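Local coordinates for protein Endonuclease/exonuclease/phosphatase (Beutenbergia cavernae DSM 12333, PDB 4RUW) that is of unknown function but belongs to the endonuclease/exonuclease/phosphatase family of DNase I-like proteins and also carries an Ig-like domain, at residues Val210-Gln213 against Lys214-Leu217; Ser249-Asn252 against Leu253-Ser256; Asp265-Arg268 against Gln269-Pro273; Ser288-Pro291 against Asp292-Ile295; Phe299-Pro302 against Ala303-Val306. All coordinates share one frame; numbering follows the deposited sequence.

Interaction 1 of 5, residues Val210-Gln213 against Lys214-Leu217; sequences VEDQ and KEQL
Glu211 and Lys214 form a salt bridge one turn apart on helix 207-222, the helix of the beta-alpha-beta unit made with strands 192-200 and 230-233. The two side chains run alongside each other with their charged ends close together. Lys214 NZ lies 3.1 Å from Glu211 OE1, on the syn side of that oxygen and 18° out of the carboxylate plane. Both chains are bent to reach this position: Glu211 turns at chi2 (-56°) and Lys214 at chi3 (60°). The side-chain amide of Gln250 hydrogen-bonds to both partners, to NZ through its oxygen and to Glu211 OE2 through its nitrogen.

Asp212 and Glu215 bring like charges near each other, with Asp212 OD1 4.4 Å from Glu215 OE1. A water donates to both oxygens, which probably eases the repulsion. It is 2.7 Å from Asp212 OD1 and 2.8 Å from Glu215 OE1. Asp212 is also held by Asn168, Asn170 and the backbone N of Tyr171.

Gln216 lays CG 3.1 Å from Asp212 O. Its extended chain carries the amide on to Pro167 O and Ser202 OG. The backbone repeats regular bonds, such as Leu217 N to Gln213 O at 2.8 Å. An i to i+3 salt bridge beside i to i+4 backbone bonds is typical of an alpha-helix, here the connecting helix of a beta-alpha-beta unit.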
loop_
_atom_site.group_PDB
_atom_site.type_symbol
_atom_site.label_atom_id
_atom_site.label_comp_id
_atom_site.label_asym_id
_atom_site.label_seq_id
_atom_site.Cartn_x
_atom_site.Cartn_y
_atom_site.Cartn_z
ATOM N N VAL A 210 15.690 -2.887 -8.754
ATOM C CA VAL A 210 14.822 -3.839 -8.056
ATOM C C VAL A 210 15.489 -4.358 -6.770
ATOM O O VAL A 210 14.832 -4.525 -5.734
ATOM C CB VAL A 210 14.387 -5.000 -8.984
ATOM C CG1 VAL A 210 13.705 -6.114 -8.192
ATOM C CG2 VAL A 210 13.471 -4.473 -10.083
ATOM N N GLU A 211 16.799 -4.591 -6.818
ATOM C CA GLU A 211 17.509 -4.955 -5.595
ATOM C C GLU A 211 17.409 -3.844 -4.549
ATOM O O GLU A 211 17.269 -4.114 -3.359
ATOM C CB GLU A 211 18.966 -5.321 -5.883
ATOM C CG GLU A 211 19.124 -6.570 -6.752
ATOM C CD GLU A 211 18.432 -7.810 -6.175
ATOM O OE1 GLU A 211 18.337 -7.948 -4.937
ATOM O OE2 GLU A 211 17.981 -8.663 -6.969
ATOM N N ASP A 212 17.446 -2.592 -4.992
ATOM C CA ASP A 212 17.222 -1.488 -4.068
ATOM C C ASP A 212 15.787 -1.463 -3.540
ATOM O O ASP A 212 15.595 -1.229 -2.349
ATOM C CB ASP A 212 17.590 -0.141 -4.693
ATOM C CG ASP A 212 19.090 0.058 -4.802
ATOM O OD1 ASP A 212 19.844 -0.648 -4.090
ATOM O OD2 ASP A 212 19.508 0.927 -5.588
ATOM N N GLN A 213 14.785 -1.694 -4.397
ATOM C CA GLN A 213 13.404 -1.783 -3.919
ATOM C C GLN A 213 13.303 -2.775 -2.771
ATOM O O GLN A 213 12.664 -2.499 -1.751
ATOM C CB GLN A 213 12.458 -2.239 -5.027
ATOM C CG GLN A 213 12.237 -1.253 -6.150
ATOM C CD GLN A 213 11.204 -1.770 -7.127
ATOM O OE1 GLN A 213 11.230 -2.944 -7.495
ATOM N NE2 GLN A 213 10.275 -0.906 -7.536
ATOM N N LYS A 214 13.935 -3.933 -2.933
ATOM C CA LYS A 214 13.897 -4.959 -1.893
ATOM C C LYS A 214 14.527 -4.484 -0.590
ATOM O O LYS A 214 13.971 -4.689 0.496
ATOM C CB LYS A 214 14.592 -6.231 -2.379
ATOM C CG LYS A 214 13.786 -6.989 -3.418
ATOM C CD LYS A 214 14.639 -7.968 -4.203
ATOM C CE LYS A 214 15.286 -8.997 -3.317
ATOM N NZ LYS A 214 16.122 -9.944 -4.117
ATOM N N GLU A 215 15.691 -3.853 -0.676
ATOM C CA GLU A 215 16.339 -3.375 0.542
ATOM C C GLU A 215 15.558 -2.243 1.204
ATOM O O GLU A 215 15.455 -2.179 2.434
ATOM C CB GLU A 215 17.770 -2.944 0.258
ATOM C CG GLU A 215 18.653 -4.109 -0.176
ATOM C CD GLU A 215 20.114 -3.864 0.096
ATOM O OE1 GLU A 215 20.613 -2.783 -0.268
ATOM O OE2 GLU A 215 20.758 -4.752 0.688
ATOM N N GLN A 216 14.986 -1.358 0.396
ATOM C CA GLN A 216 14.148 -0.284 0.914
ATOM C C GLN A 216 12.934 -0.860 1.619
ATOM O O GLN A 216 12.587 -0.444 2.726
ATOM C CB GLN A 216 13.708 0.627 -0.232
ATOM C CG GLN A 216 14.856 1.354 -0.892
ATOM C CD GLN A 216 14.472 2.050 -2.185
ATOM O OE1 GLN A 216 13.355 1.913 -2.701
ATOM N NE2 GLN A 216 15.410 2.823 -2.716
ATOM N N LEU A 217 12.274 -1.810 0.970
ATOM C CA LEU A 217 11.079 -2.397 1.550
ATOM C C LEU A 217 11.361 -3.115 2.873
ATOM O O LEU A 217 10.552 -3.050 3.797
ATOM C CB LEU A 217 10.387 -3.320 0.553
ATOM C CG LEU A 217 9.068 -3.938 1.021
ATOM C CD1 LEU A 217 8.001 -2.879 1.312
ATOM C CD2 LEU A 217 8.579 -4.930 -0.004
HETATM O O HOH W 1 20.129 -0.223 -1.397
#

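Interaction 2 of 5, residues Ser249-Asn252 against Leu253-Ser256; sequences SQNN and LMQS
This is a local contact at the N-terminal end of helix 251-260, with Gln250 at the N-cap. Gln250, Asn251 and Asn252 meet Leu253 to Ser256. Gln250 O accepts from Met254 N at 3.1 Å, with an N-H...O angle of 164°. Gln255 N to Asn251 O and Ser256 N to Asn252 O continue the i to i+4 helical bonding.

Met254 is a selenomethionine. Its chain is bent at chi3 (-90°), which folds CE back toward the start of the helix. CE comes 3.6 Å from Gln250 O and 3.8 Å from Asn251 OD1. Gln250 and Leu253 lie alongside each other, with Leu253 CD2 in van der Waals contact with Gln250 OE1 at 3.8 Å. That oxygen is taken by Lys214 NZ of helix 207-222. Gln255 sets CG 3.2 Å from Asn251 O, and its NE2 makes a weak hydrogen bond to Trp239 O.

Ser256 OG bonds back to Leu253 O at 2.7 Å. It lies in the carbonyl plane, on a lone pair. The chi1 of 77° turns the hydroxyl over the preceding turn of the helix.

The asparagine amides reach other parts of the chain. Asn251 ND2 binds Thr241 O. Asn252 binds Asp242 N through OD1 and Leu347 O, in the Ig-like part, through ND2. Met254 packs on Gln213, Lys214 and Leu217 of helix 207-222, while Gln255 touches Tyr297 and Phe299 of strand 296-300.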
loop_
_atom_site.group_PDB
_atom_site.type_symbol
_atom_site.label_atom_id
_atom_site.label_comp_id
_atom_site.label_asym_id
_atom_site.label_seq_id
_atom_site.Cartn_x
_atom_site.Cartn_y
_atom_site.Cartn_z
ATOM N N SER A 249 12.374 -9.087 -12.108
ATOM C CA SER A 249 11.282 -8.617 -11.268
ATOM C C SER A 249 11.109 -9.529 -10.060
ATOM O O SER A 249 11.151 -10.752 -10.191
ATOM C CB SER A 249 9.993 -8.553 -12.082
ATOM O OG SER A 249 8.931 -8.040 -11.301
ATOM N N GLN A 250 10.927 -8.936 -8.883
ATOM C CA GLN A 250 10.779 -9.727 -7.662
ATOM C C GLN A 250 9.590 -9.260 -6.826
ATOM O O GLN A 250 9.646 -9.187 -5.597
ATOM C CB GLN A 250 12.084 -9.739 -6.871
ATOM C CG GLN A 250 13.184 -10.466 -7.637
ATOM C CD GLN A 250 14.510 -10.430 -6.947
ATOM O OE1 GLN A 250 14.712 -11.118 -5.954
ATOM N NE2 GLN A 250 15.435 -9.631 -7.473
ATOM N N ASN A 251 8.495 -8.976 -7.521
ATOM C CA ASN A 251 7.277 -8.525 -6.876
ATOM C C ASN A 251 6.599 -9.579 -6.016
ATOM O O ASN A 251 6.145 -9.275 -4.918
ATOM C CB ASN A 251 6.314 -7.977 -7.920
ATOM C CG ASN A 251 6.870 -6.760 -8.622
ATOM O OD1 ASN A 251 7.698 -6.036 -8.072
ATOM N ND2 ASN A 251 6.407 -6.521 -9.840
ATOM N N ASN A 252 6.505 -10.817 -6.498
ATOM C CA ASN A 252 5.899 -11.857 -5.659
ATOM C C ASN A 252 6.637 -12.001 -4.331
ATOM O O ASN A 252 6.018 -12.122 -3.273
ATOM C CB ASN A 252 5.841 -13.207 -6.373
ATOM C CG ASN A 252 4.721 -13.276 -7.386
ATOM O OD1 ASN A 252 4.832 -12.729 -8.480
ATOM N ND2 ASN A 252 3.620 -13.929 -7.020
ATOM N N LEU A 253 7.962 -11.977 -4.384
ATOM C CA LEU A 253 8.771 -12.060 -3.183
ATOM C C LEU A 253 8.460 -10.895 -2.230
ATOM O O LEU A 253 8.170 -11.097 -1.052
ATOM C CB LEU A 253 10.251 -12.077 -3.561
ATOM C CG LEU A 253 11.244 -12.155 -2.406
ATOM C CD1 LEU A 253 11.082 -13.454 -1.624
ATOM C CD2 LEU A 253 12.664 -12.004 -2.933
HETATM N N MSE A 254 8.485 -9.671 -2.743
HETATM C CA MSE A 254 8.228 -8.518 -1.896
HETATM C C MSE A 254 6.828 -8.554 -1.289
HETATM O O MSE A 254 6.644 -8.223 -0.115
HETATM C CB MSE A 254 8.474 -7.223 -2.677
HETATM C CG MSE A 254 9.964 -6.897 -2.822
HETATM SE SE MSE A 254 10.360 -5.156 -3.599
HETATM C CE MSE A 254 10.427 -5.681 -5.481
ATOM N N GLN A 255 5.835 -8.951 -2.080
ATOM C CA GLN A 255 4.481 -9.033 -1.543
ATOM C C GLN A 255 4.367 -10.095 -0.446
ATOM O O GLN A 255 3.616 -9.916 0.514
ATOM C CB GLN A 255 3.457 -9.258 -2.658
ATOM C CG GLN A 255 3.409 -8.116 -3.668
ATOM C CD GLN A 255 2.613 -6.909 -3.191
ATOM O OE1 GLN A 255 1.797 -7.005 -2.271
ATOM N NE2 GLN A 255 2.825 -5.767 -3.847
ATOM N N SER A 256 5.117 -11.189 -0.564
ATOM C CA SER A 256 5.103 -12.201 0.483
ATOM C C SER A 256 5.646 -11.622 1.791
ATOM O O SER A 256 5.130 -11.930 2.856
ATOM C CB SER A 256 5.869 -13.465 0.068
ATOM O OG SER A 256 7.281 -13.317 0.141
#

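Interaction 3 of 5, residues Asp265-Arg268 against Gln269-Pro273; sequences DTWR and QVNDP
Trp267 and Asn271 pack together around the short, weakly bonded helix 266-270, which follows edge strand 264-265 of the DNase I-like fold. The main ring contact is a CH-pi one. Asn271 CB lies over the face of the five-membered ring, 3.6 Å from its centroid. Asn271 ND2 sits over the six-membered ring, 3.2 Å above the indole plane, with the amide and ring planes 62° apart. That nitrogen also bonds to Gly309 O.

Apolar contact joins Arg268 and Pro273, with CG to CG 3.6 Å. The arginine chain then runs extended to Asn368.

Hydrogen bonds close the turn. Trp267 O accepts from both Val270 N (3.2 Å) and Asn271 N (2.8 Å). Gln269 is bent at chi2 (-53°), which folds its amide back so that NE2 bonds to Asp265 O at 3.1 Å. Its OE1 reaches Ser364 OG of the Ig-like part. The indole N-H is used as well: Trp267 NE1 donates to Asp272 O at 3.0 Å. The oxygen lies near the ring plane, while NE1 stands above the carbonyl plane.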
loop_
_atom_site.group_PDB
_atom_site.type_symbol
_atom_site.label_atom_id
_atom_site.label_comp_id
_atom_site.label_asym_id
_atom_site.label_seq_id
_atom_site.Cartn_x
_atom_site.Cartn_y
_atom_site.Cartn_z
ATOM N N ASP A 265 -3.374 -5.670 1.962
ATOM C CA ASP A 265 -3.516 -4.767 0.835
ATOM C C ASP A 265 -4.992 -4.389 0.789
ATOM O O ASP A 265 -5.833 -5.194 0.381
ATOM C CB ASP A 265 -3.084 -5.534 -0.418
ATOM C CG ASP A 265 -3.198 -4.730 -1.707
ATOM O OD1 ASP A 265 -3.884 -3.680 -1.760
ATOM O OD2 ASP A 265 -2.602 -5.200 -2.700
ATOM N N THR A 266 -5.315 -3.183 1.244
ATOM C CA THR A 266 -6.713 -2.875 1.508
ATOM C C THR A 266 -7.568 -2.875 0.239
ATOM O O THR A 266 -8.675 -3.401 0.251
ATOM C CB THR A 266 -6.901 -1.571 2.312
ATOM O OG1 THR A 266 -6.407 -0.453 1.568
ATOM C CG2 THR A 266 -6.183 -1.669 3.672
ATOM N N TRP A 267 -7.036 -2.330 -0.856
ATOM C CA TRP A 267 -7.775 -2.329 -2.110
ATOM C C TRP A 267 -8.232 -3.735 -2.477
ATOM O O TRP A 267 -9.389 -3.966 -2.836
ATOM C CB TRP A 267 -6.906 -1.775 -3.240
ATOM C CG TRP A 267 -7.651 -1.748 -4.550
ATOM C CD1 TRP A 267 -7.740 -2.758 -5.478
ATOM C CD2 TRP A 267 -8.444 -0.663 -5.057
ATOM N NE1 TRP A 267 -8.532 -2.354 -6.533
ATOM C CE2 TRP A 267 -8.975 -1.081 -6.297
ATOM C CE3 TRP A 267 -8.740 0.619 -4.586
ATOM C CZ2 TRP A 267 -9.802 -0.258 -7.060
ATOM C CZ3 TRP A 267 -9.546 1.435 -5.356
ATOM C CH2 TRP A 267 -10.066 0.997 -6.576
ATOM N N ARG A 268 -7.306 -4.683 -2.383
ATOM C CA ARG A 268 -7.534 -6.039 -2.830
ATOM C C ARG A 268 -8.525 -6.803 -1.945
ATOM O O ARG A 268 -9.057 -7.827 -2.359
ATOM C CB ARG A 268 -6.172 -6.721 -2.863
ATOM C CG ARG A 268 -6.093 -8.051 -3.515
ATOM C CD ARG A 268 -4.638 -8.490 -3.502
ATOM N NE ARG A 268 -4.463 -9.644 -4.351
ATOM C CZ ARG A 268 -3.291 -10.062 -4.805
ATOM N NH1 ARG A 268 -2.166 -9.428 -4.463
ATOM N NH2 ARG A 268 -3.254 -11.133 -5.580
ATOM N N GLN A 269 -8.786 -6.309 -0.736
ATOM C CA GLN A 269 -9.786 -6.933 0.128
ATOM C C GLN A 269 -11.199 -6.657 -0.375
ATOM O O GLN A 269 -12.083 -7.500 -0.222
ATOM C CB GLN A 269 -9.681 -6.428 1.571
ATOM C CG GLN A 269 -8.308 -6.504 2.207
ATOM C CD GLN A 269 -7.690 -7.881 2.121
ATOM O OE1 GLN A 269 -8.211 -8.846 2.673
ATOM N NE2 GLN A 269 -6.558 -7.975 1.430
ATOM N N VAL A 270 -11.416 -5.474 -0.954
ATOM C CA VAL A 270 -12.769 -5.024 -1.268
ATOM C C VAL A 270 -13.045 -4.832 -2.754
ATOM O O VAL A 270 -14.206 -4.743 -3.146
ATOM C CB VAL A 270 -13.148 -3.714 -0.526
ATOM C CG1 VAL A 270 -13.361 -3.969 0.958
ATOM C CG2 VAL A 270 -12.125 -2.612 -0.781
ATOM N N ASN A 271 -12.002 -4.753 -3.579
ATOM C CA ASN A 271 -12.145 -4.455 -5.006
ATOM C C ASN A 271 -11.281 -5.400 -5.822
ATOM O O ASN A 271 -10.324 -5.977 -5.308
ATOM C CB ASN A 271 -11.664 -3.034 -5.316
ATOM C CG ASN A 271 -12.519 -1.950 -4.672
ATOM O OD1 ASN A 271 -13.734 -2.073 -4.561
ATOM N ND2 ASN A 271 -11.876 -0.859 -4.269
ATOM N N ASP A 272 -11.588 -5.543 -7.104
ATOM C CA ASP A 272 -10.656 -6.185 -8.023
ATOM C C ASP A 272 -9.449 -5.271 -8.231
ATOM O O ASP A 272 -9.612 -4.120 -8.637
ATOM C CB ASP A 272 -11.308 -6.438 -9.390
ATOM C CG ASP A 272 -12.368 -7.507 -9.357
ATOM O OD1 ASP A 272 -12.221 -8.489 -8.601
ATOM O OD2 ASP A 272 -13.349 -7.368 -10.118
ATOM N N PRO A 273 -8.235 -5.781 -7.980
ATOM C CA PRO A 273 -7.033 -5.009 -8.320
ATOM C C PRO A 273 -7.046 -4.496 -9.763
ATOM O O PRO A 273 -6.630 -3.359 -9.994
ATOM C CB PRO A 273 -5.909 -6.019 -8.088
ATOM C CG PRO A 273 -6.433 -6.840 -6.921
ATOM C CD PRO A 273 -7.900 -7.024 -7.262
#

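Interaction 4 of 5, residues Ser288-Pro291 against Asp292-Ile295; sequences SPHP and DRRI
Arg293 holds one face of its guanidinium against Pro289 CG. This carbon stands 3.5 Å above the guanidinium plane, toward its rim. The overlap belongs to a 3-10 turn at residues 290-292, followed by an inverse gamma turn centred on Arg293. Both lie in the loop between helix 266-270 and strand 296-300. The peptide bond before Pro289 is cis.

Arg293 leaves the backbone with CG anti to its own carbonyl carbon (chi1 -71°) and stays extended to NE. It therefore runs back alongside Pro289 and His290. Its NH1 comes 3.8 Å from His290 CE1, and the imidazole and guanidinium planes are 80° apart. Pro289 CD lies over one face of the same imidazole. His290 ND1 is hydrogen-bonded to Ser282 OG.

Two i to i+3 backbone bonds hold the turn. Asp292 N donates to Pro289 O at 3.0 Å, and Arg293 N donates to His290 O at 3.1 Å. In both, the donor stands above the carbonyl plane.

Asp292 turns its side chain back toward Pro289. Its CB is 3.3 Å from Pro289 O, and OD2 is 3.8 Å from Pro289 CA. Asp292 OD1, by a salt bridge, and Ser288 OG, by a hydrogen bond, tie this loop to Arg401 of the Ig-like part. Arg294 N donates to Asp292 O at 2.8 Å and closes the inverse gamma turn centred on Arg293.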
loop_
_atom_site.group_PDB
_atom_site.type_symbol
_atom_site.label_atom_id
_atom_site.label_comp_id
_atom_site.label_asym_id
_atom_site.label_seq_id
_atom_site.Cartn_x
_atom_site.Cartn_y
_atom_site.Cartn_z
ATOM N N SER A 288 -3.467 -5.687 -21.649
ATOM C CA SER A 288 -2.262 -5.799 -20.836
ATOM C C SER A 288 -1.209 -4.795 -21.297
ATOM O O SER A 288 -1.109 -4.510 -22.495
ATOM C CB SER A 288 -1.715 -7.223 -20.906
ATOM O OG SER A 288 -2.665 -8.135 -20.377
ATOM N N PRO A 289 -0.402 -4.269 -20.359
ATOM C CA PRO A 289 -0.329 -4.593 -18.926
ATOM C C PRO A 289 -1.131 -3.629 -18.058
ATOM O O PRO A 289 -0.897 -3.553 -16.853
ATOM C CB PRO A 289 1.150 -4.378 -18.627
ATOM C CG PRO A 289 1.484 -3.188 -19.473
ATOM C CD PRO A 289 0.700 -3.375 -20.765
ATOM N N HIS A 290 -2.053 -2.889 -18.654
ATOM C CA HIS A 290 -2.675 -1.783 -17.930
ATOM C C HIS A 290 -3.401 -2.132 -16.631
ATOM O O HIS A 290 -3.203 -1.436 -15.631
ATOM C CB HIS A 290 -3.469 -0.908 -18.893
ATOM C CG HIS A 290 -2.587 -0.325 -19.944
ATOM N ND1 HIS A 290 -1.714 0.698 -19.671
ATOM C CD2 HIS A 290 -2.345 -0.713 -21.217
ATOM C CE1 HIS A 290 -1.005 0.962 -20.760
ATOM N NE2 HIS A 290 -1.365 0.116 -21.704
ATOM N N PRO A 291 -4.193 -3.226 -16.609
ATOM C CA PRO A 291 -4.869 -3.550 -15.343
ATOM C C PRO A 291 -3.911 -3.985 -14.239
ATOM O O PRO A 291 -4.318 -4.045 -13.074
ATOM C CB PRO A 291 -5.805 -4.703 -15.726
ATOM C CG PRO A 291 -6.042 -4.515 -17.196
ATOM C CD PRO A 291 -4.718 -4.040 -17.721
ATOM N N ASP A 292 -2.658 -4.270 -14.593
ATOM C CA ASP A 292 -1.661 -4.684 -13.614
ATOM C C ASP A 292 -0.927 -3.503 -12.979
ATOM O O ASP A 292 -0.244 -3.673 -11.965
ATOM C CB ASP A 292 -0.638 -5.619 -14.260
ATOM C CG ASP A 292 -1.288 -6.800 -14.933
ATOM O OD1 ASP A 292 -2.094 -7.489 -14.269
ATOM O OD2 ASP A 292 -1.022 -7.024 -16.134
ATOM N N ARG A 293 -1.063 -2.315 -13.570
ATOM C CA ARG A 293 -0.293 -1.141 -13.153
ATOM C C ARG A 293 -0.898 -0.416 -11.955
ATOM O O ARG A 293 -1.158 0.794 -11.983
ATOM C CB ARG A 293 -0.037 -0.212 -14.341
ATOM C CG ARG A 293 0.961 -0.811 -15.319
ATOM C CD ARG A 293 1.305 0.135 -16.442
ATOM N NE ARG A 293 2.448 -0.373 -17.188
ATOM C CZ ARG A 293 2.887 0.141 -18.327
ATOM N NH1 ARG A 293 2.263 1.183 -18.865
ATOM N NH2 ARG A 293 3.943 -0.396 -18.928
ATOM N N ARG A 294 -1.124 -1.192 -10.900
ATOM C CA ARG A 294 -1.553 -0.692 -9.603
ATOM C C ARG A 294 -0.309 -0.710 -8.731
ATOM O O ARG A 294 0.170 -1.785 -8.350
ATOM C CB ARG A 294 -2.644 -1.595 -9.025
ATOM C CG ARG A 294 -3.204 -1.118 -7.691
ATOM C CD ARG A 294 -4.386 -1.955 -7.251
ATOM N NE ARG A 294 -3.997 -3.309 -6.859
ATOM C CZ ARG A 294 -3.772 -3.688 -5.600
ATOM N NH1 ARG A 294 -3.884 -2.815 -4.601
ATOM N NH2 ARG A 294 -3.438 -4.947 -5.335
ATOM N N ILE A 295 0.231 0.475 -8.447
ATOM C CA ILE A 295 1.525 0.581 -7.774
ATOM C C ILE A 295 1.483 1.529 -6.580
ATOM O O ILE A 295 2.506 1.719 -5.907
ATOM C CB ILE A 295 2.658 0.992 -8.761
ATOM C CG1 ILE A 295 2.368 2.355 -9.395
ATOM C CG2 ILE A 295 2.880 -0.084 -9.830
ATOM C CD1 ILE A 295 3.527 2.894 -10.216
#

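Interaction 5 of 5, residues Phe299-Pro302 against Ala303-Val306; sequences FATP and AFDV
Ala300, at the end of strand 296-300, meets Phe304 across a tight turn. Ala300 CB lies 3.9 Å from Phe304 CB and 4.0 Å from Phe304 CD2, so the methyl packs at the root of the aromatic side chain.

Thr301 comes next and opens a type I beta turn that runs to Phe304. Its O accepts from Phe304 N at 3.1 Å, with an N-H...O angle of 161°. The same oxygen lies in the plane of the Phe304 ring at its edge, 4.0 Å from CD2. Phe304 sets CG beside its own backbone N (chi1 -76°), which swings the ring back toward Ala300 and Thr301. Thr301 OG1 is 2.8 Å from a water that accepts from Ala303 N at 3.1 Å. This hydroxyl also bonds to Ser230 N, which ties the turn to the start of strand 230-233.

Pro302 fills the second position of the turn. Its O bonds to Arg362 of the Ig-like part. Outside the turn, Arg362 also binds Phe304 O and pairs its charge with Asp305.

The turn carries the chain between the two mixed sheets of the DNase I-like sandwich. Strand 296-300 lies between strands 230-233 and 264-265, while 304-311 is the edge strand of the other sheet, beside 324-330. Ala303 and Phe304 pack on strand 324-330, and Ala300 touches Thr266 of helix 266-270.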
loop_
_atom_site.group_PDB
_atom_site.type_symbol
_atom_site.label_atom_id
_atom_site.label_comp_id
_atom_site.label_asym_id
_atom_site.label_seq_id
_atom_site.Cartn_x
_atom_site.Cartn_y
_atom_site.Cartn_z
ATOM N N PHE A 299 -1.819 -0.207 2.834
ATOM C CA PHE A 299 -1.772 -1.429 3.627
ATOM C C PHE A 299 -2.202 -1.113 5.052
ATOM O O PHE A 299 -1.896 -0.034 5.568
ATOM C CB PHE A 299 -0.354 -2.012 3.640
ATOM C CG PHE A 299 0.027 -2.712 2.364
ATOM C CD1 PHE A 299 -0.285 -4.056 2.185
ATOM C CD2 PHE A 299 0.698 -2.044 1.349
ATOM C CE1 PHE A 299 0.051 -4.722 1.022
ATOM C CE2 PHE A 299 1.037 -2.713 0.174
ATOM C CZ PHE A 299 0.704 -4.048 0.013
ATOM N N ALA A 300 -2.907 -2.045 5.687
ATOM C CA ALA A 300 -3.391 -1.827 7.052
ATOM C C ALA A 300 -3.053 -3.027 7.933
ATOM O O ALA A 300 -2.974 -4.158 7.452
ATOM C CB ALA A 300 -4.892 -1.555 7.070
ATOM N N THR A 301 -2.867 -2.768 9.222
ATOM C CA THR A 301 -2.603 -3.814 10.194
ATOM C C THR A 301 -3.891 -4.553 10.575
ATOM O O THR A 301 -4.988 -4.114 10.210
ATOM C CB THR A 301 -1.923 -3.212 11.435
ATOM O OG1 THR A 301 -2.785 -2.234 12.016
ATOM C CG2 THR A 301 -0.580 -2.572 11.055
ATOM N N PRO A 302 -3.772 -5.693 11.284
ATOM C CA PRO A 302 -4.947 -6.567 11.433
ATOM C C PRO A 302 -6.136 -5.961 12.179
ATOM O O PRO A 302 -7.251 -6.441 11.978
ATOM C CB PRO A 302 -4.385 -7.780 12.188
ATOM C CG PRO A 302 -2.959 -7.835 11.729
ATOM C CD PRO A 302 -2.536 -6.397 11.682
ATOM N N ALA A 303 -5.923 -4.951 13.017
ATOM C CA ALA A 303 -7.042 -4.350 13.748
ATOM C C ALA A 303 -8.063 -3.684 12.821
ATOM O O ALA A 303 -9.209 -3.472 13.215
ATOM C CB ALA A 303 -6.547 -3.354 14.787
ATOM N N PHE A 304 -7.643 -3.332 11.610
ATOM C CA PHE A 304 -8.539 -2.688 10.660
ATOM C C PHE A 304 -9.341 -3.684 9.834
ATOM O O PHE A 304 -8.828 -4.713 9.401
ATOM C CB PHE A 304 -7.755 -1.793 9.702
ATOM C CG PHE A 304 -7.319 -0.499 10.297
ATOM C CD1 PHE A 304 -8.225 0.539 10.472
ATOM C CD2 PHE A 304 -6.001 -0.304 10.663
ATOM C CE1 PHE A 304 -7.833 1.738 11.011
ATOM C CE2 PHE A 304 -5.598 0.903 11.200
ATOM C CZ PHE A 304 -6.516 1.924 11.369
ATOM N N ASP A 305 -10.605 -3.344 9.604
ATOM C CA ASP A 305 -11.401 -3.960 8.554
ATOM C C ASP A 305 -11.454 -2.992 7.386
ATOM O O ASP A 305 -11.366 -1.780 7.570
ATOM C CB ASP A 305 -12.829 -4.205 9.023
ATOM C CG ASP A 305 -12.926 -5.314 10.020
ATOM O OD1 ASP A 305 -11.922 -6.031 10.203
ATOM O OD2 ASP A 305 -14.012 -5.481 10.606
ATOM N N VAL A 306 -11.626 -3.519 6.185
ATOM C CA VAL A 306 -11.759 -2.675 5.007
ATOM C C VAL A 306 -13.220 -2.628 4.585
ATOM O O VAL A 306 -13.851 -3.663 4.393
ATOM C CB VAL A 306 -10.895 -3.196 3.844
ATOM C CG1 VAL A 306 -10.874 -2.178 2.718
ATOM C CG2 VAL A 306 -9.478 -3.482 4.329
HETATM O O HOH W 2 -3.278 -3.809 14.272
HETATM O O HOH W 3 -6.540 -5.144 7.736
HETATM O O HOH W 4 -9.651 -6.696 12.454
#

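How the interactions relate
Interactions 1 and 5 are buried, 2 and 3 are partly buried, and 4 lies at the surface. Interactions 1 and 2 belong to adjacent helices; their salt-bridged pair and N-cap glutamine join into one polar cluster, with Met254 packing beside it. Arg294 joins interactions 3 and 4: it forms a salt bridge with Asp265 and packs on Trp267 and Pro273. Interaction 5 meets interaction 3 through packing contacts of Thr266 and Val270 with Ala300 and Val306, and Gln255 of interaction 2 packs on its Phe299 ring. The chemistry differs: helical backbone bonds with a salt bridge in 1, amides with selenomethionine at a helix start in 2, an indole-centred turn in 3, proline-guanidinium overlap in 4, a water-lined turn in 5.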